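PDB 3S9F: tryparedoxin from Leishmania major, which probably acts as a thioredoxin-like disulfide oxidoreductase that passes reducing equivalents to a peroxidase in the parasite's detoxification pathway. Local coordinates for residues A31-D39 with Y101-P110. Sequence-based numbering, arbitrary orientation. Where two conformers were deposited one is given.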
# COMPACT_ATOMS: atom_id res chain seq x y z
N ALA A 31 -0.01 0.18 -5.91
CA ALA A 31 -0.47 -1.19 -6.19
C ALA A 31 -1.76 -1.55 -5.46
O ALA A 31 -2.38 -2.57 -5.74
CB ALA A 31 0.63 -2.21 -5.83
N LEU A 32 -2.17 -0.73 -4.50
CA LEU A 32 -3.45 -0.91 -3.83
C LEU A 32 -4.55 -0.37 -4.73
O LEU A 32 -4.46 0.76 -5.23
CB LEU A 32 -3.47 -0.18 -2.49
CG LEU A 32 -4.71 -0.33 -1.61
CD1 LEU A 32 -4.67 -1.66 -0.90
CD2 LEU A 32 -4.77 0.81 -0.61
N LYS A 33 -5.58 -1.15 -4.95
CA LYS A 33 -6.71 -0.63 -5.70
C LYS A 33 -7.74 -0.15 -4.66
O LYS A 33 -8.04 -0.88 -3.73
CB LYS A 33 -7.26 -1.67 -6.68
CG LYS A 33 -6.24 -2.19 -7.71
CD LYS A 33 -5.39 -1.08 -8.33
CE LYS A 33 -4.26 -1.66 -9.21
NZ LYS A 33 -3.21 -0.63 -9.52
N LEU A 34 -8.17 1.10 -4.77
CA LEU A 34 -9.22 1.61 -3.90
C LEU A 34 -10.59 1.25 -4.47
O LEU A 34 -10.76 1.16 -5.70
CB LEU A 34 -9.10 3.13 -3.74
CG LEU A 34 -7.87 3.66 -3.01
CD1 LEU A 34 -7.84 5.19 -3.09
CD2 LEU A 34 -7.79 3.14 -1.55
N ARG A 35 -11.55 1.01 -3.59
CA ARG A 35 -12.92 0.77 -3.98
C ARG A 35 -13.57 2.10 -4.45
O ARG A 35 -13.37 3.14 -3.83
CB ARG A 35 -13.63 0.20 -2.77
CG ARG A 35 -15.05 -0.09 -2.93
CD ARG A 35 -15.32 -1.56 -3.10
NE ARG A 35 -16.75 -1.64 -3.25
CZ ARG A 35 -17.58 -2.32 -2.47
NH1 ARG A 35 -18.88 -2.25 -2.73
NH2 ARG A 35 -17.13 -3.07 -1.48
N LYS A 36 -14.38 2.03 -5.50
CA LYS A 36 -15.23 3.13 -5.91
C LYS A 36 -16.57 2.52 -6.23
O LYS A 36 -16.79 2.06 -7.33
CB LYS A 36 -14.69 3.85 -7.13
CG LYS A 36 -15.56 4.99 -7.52
CD LYS A 36 -15.02 5.71 -8.70
CE LYS A 36 -15.94 6.82 -9.08
NZ LYS A 36 -15.49 7.39 -10.34
N GLN A 37 -17.44 2.50 -5.24
CA GLN A 37 -18.69 1.81 -5.34
C GLN A 37 -18.48 0.36 -5.74
O GLN A 37 -17.78 -0.36 -5.06
CB GLN A 37 -19.65 2.52 -6.29
CG GLN A 37 -20.28 3.75 -5.66
CD GLN A 37 -19.27 4.82 -5.35
OE1 GLN A 37 -18.59 5.31 -6.24
NE2 GLN A 37 -19.15 5.17 -4.08
N ALA A 38 -19.10 -0.05 -6.84
CA ALA A 38 -18.96 -1.42 -7.32
C ALA A 38 -17.60 -1.66 -7.93
O ALA A 38 -17.11 -2.78 -7.93
CB ALA A 38 -20.07 -1.75 -8.32
N ASP A 39 -16.97 -0.61 -8.46
CA ASP A 39 -15.68 -0.73 -9.10
C ASP A 39 -14.52 -0.65 -8.11
O ASP A 39 -14.70 -0.42 -6.91
CB ASP A 39 -15.51 0.35 -10.18
CG ASP A 39 -14.49 -0.04 -11.27
OD1 ASP A 39 -14.06 -1.22 -11.31
OD2 ASP A 39 -14.12 0.84 -12.08
N TYR A 101 -20.98 1.41 3.43
CA TYR A 101 -20.28 2.08 2.33
C TYR A 101 -21.24 2.38 1.18
O TYR A 101 -21.08 3.37 0.46
CB TYR A 101 -19.11 1.23 1.82
CG TYR A 101 -18.42 1.84 0.61
CD1 TYR A 101 -17.84 3.12 0.67
CD2 TYR A 101 -18.34 1.12 -0.58
CE1 TYR A 101 -17.20 3.66 -0.45
CE2 TYR A 101 -17.72 1.66 -1.71
CZ TYR A 101 -17.15 2.93 -1.63
OH TYR A 101 -16.55 3.46 -2.74
N ALA A 102 -22.28 1.57 1.05
CA ALA A 102 -23.32 1.80 0.02
C ALA A 102 -24.00 3.16 0.14
O ALA A 102 -24.52 3.69 -0.85
CB ALA A 102 -24.39 0.68 0.08
N LYS A 103 -23.99 3.72 1.35
CA LYS A 103 -24.59 5.03 1.62
C LYS A 103 -23.64 6.19 1.23
O LYS A 103 -24.04 7.36 1.27
CB LYS A 103 -24.95 5.13 3.11
CG LYS A 103 -26.03 4.13 3.50
CD LYS A 103 -26.38 4.21 4.97
CE LYS A 103 -27.69 3.49 5.22
NZ LYS A 103 -27.93 3.24 6.66
N MET A 104 -22.41 5.86 0.88
CA MET A 104 -21.38 6.88 0.62
C MET A 104 -21.06 7.04 -0.86
O MET A 104 -21.02 6.05 -1.59
CB MET A 104 -20.09 6.53 1.37
CG MET A 104 -20.29 6.41 2.85
SD MET A 104 -18.87 5.64 3.61
CE MET A 104 -19.45 5.57 5.28
N PRO A 105 -20.83 8.27 -1.30
CA PRO A 105 -20.55 8.56 -2.70
C PRO A 105 -19.07 8.58 -3.04
O PRO A 105 -18.70 8.81 -4.17
CB PRO A 105 -21.09 9.97 -2.87
CG PRO A 105 -21.02 10.56 -1.55
CD PRO A 105 -21.25 9.47 -0.57
N TRP A 106 -18.23 8.36 -2.04
CA TRP A 106 -16.80 8.45 -2.21
C TRP A 106 -16.08 7.10 -2.31
O TRP A 106 -16.69 6.11 -2.66
CB TRP A 106 -16.20 9.32 -1.10
CG TRP A 106 -16.65 8.94 0.24
CD1 TRP A 106 -16.31 7.82 0.92
CD2 TRP A 106 -17.51 9.68 1.11
NE1 TRP A 106 -16.90 7.80 2.14
CE2 TRP A 106 -17.65 8.94 2.29
CE3 TRP A 106 -18.19 10.89 1.00
CZ2 TRP A 106 -18.43 9.36 3.33
CZ3 TRP A 106 -18.94 11.31 2.03
CH2 TRP A 106 -19.07 10.55 3.19
N LEU A 107 -14.79 7.09 -2.03
CA LEU A 107 -13.95 5.90 -2.17
C LEU A 107 -13.78 5.12 -0.87
O LEU A 107 -14.09 5.61 0.16
CB LEU A 107 -12.55 6.31 -2.62
CG LEU A 107 -12.42 7.21 -3.86
CD1 LEU A 107 -10.99 7.52 -4.22
CD2 LEU A 107 -13.09 6.54 -4.98
N SER A 108 -13.25 3.91 -0.96
CA SER A 108 -12.93 3.17 0.29
C SER A 108 -11.66 2.36 0.13
O SER A 108 -11.34 1.83 -0.91
CB SER A 108 -14.09 2.23 0.70
OG SER A 108 -13.83 1.60 1.95
N ILE A 109 -10.93 2.24 1.23
CA ILE A 109 -9.97 1.15 1.35
C ILE A 109 -10.81 -0.15 1.36
O ILE A 109 -11.82 -0.23 2.06
CB ILE A 109 -9.19 1.32 2.66
CG1 ILE A 109 -8.32 2.60 2.59
CG2 ILE A 109 -8.34 0.06 2.95
CD1 ILE A 109 -7.82 3.09 3.98
N PRO A 110 -10.40 -1.16 0.57
CA PRO A 110 -11.21 -2.37 0.51
C PRO A 110 -11.30 -3.04 1.88
O PRO A 110 -10.38 -2.93 2.71
CB PRO A 110 -10.45 -3.26 -0.46
CG PRO A 110 -9.72 -2.30 -1.35
CD PRO A 110 -9.31 -1.16 -0.42
O HOH W 1 -20.75 3.21 -2.41
O HOH W 2 -16.74 7.89 -5.72
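R35 and S108 form an antiparallel hydrogen-bonded pair between strands 34-36 and 107-108, with R35 N to S108 O at 2.8 Å and S108 N to R35 O at 3.0 Å. Beyond this pair, Y101 OH accepts the backbone N-H of Q37 (N to OH 2.8 Å) in a nearly straight bond, 165° at the hydrogen, and donates to W106 O at 2.7 Å. The Q37 side chain, bent at chi2, brings NE2 back to the same carbonyl, 3.0 Å from W106 O. Two donors therefore grip W106 O, both on lone pairs in its carbonyl plane, while water 1 bridges Q37 NE2 to Y101 O and water 2 joins Q37 OE1 to P105 O. In this thioredoxin fold, 107-108 continues the central sheet from strand 83-89, and the hairpin of 34-36 and 39-41 extends it to one edge. R35 crosses Y101 obliquely with CG anti to its own N (chi1 179°); CG lies 3.4 Å from Y101 CE2, and the guanidinium and ring planes are 78° apart, so that Y101 CD2 sits over the centre of the guanidinium face. N98 on helix 94-101 binds R35 NH2. S108 CB touches one face of the Y101 ring near its rim, and water 1 sits near the rim of the opposite face. On the L107 side of the sheet, L34 and L107 cross at about a right angle, CD1 to CD1 4.1 Å, while CD2 of L34 packs against I109, whose side chain leans on helix 114-123.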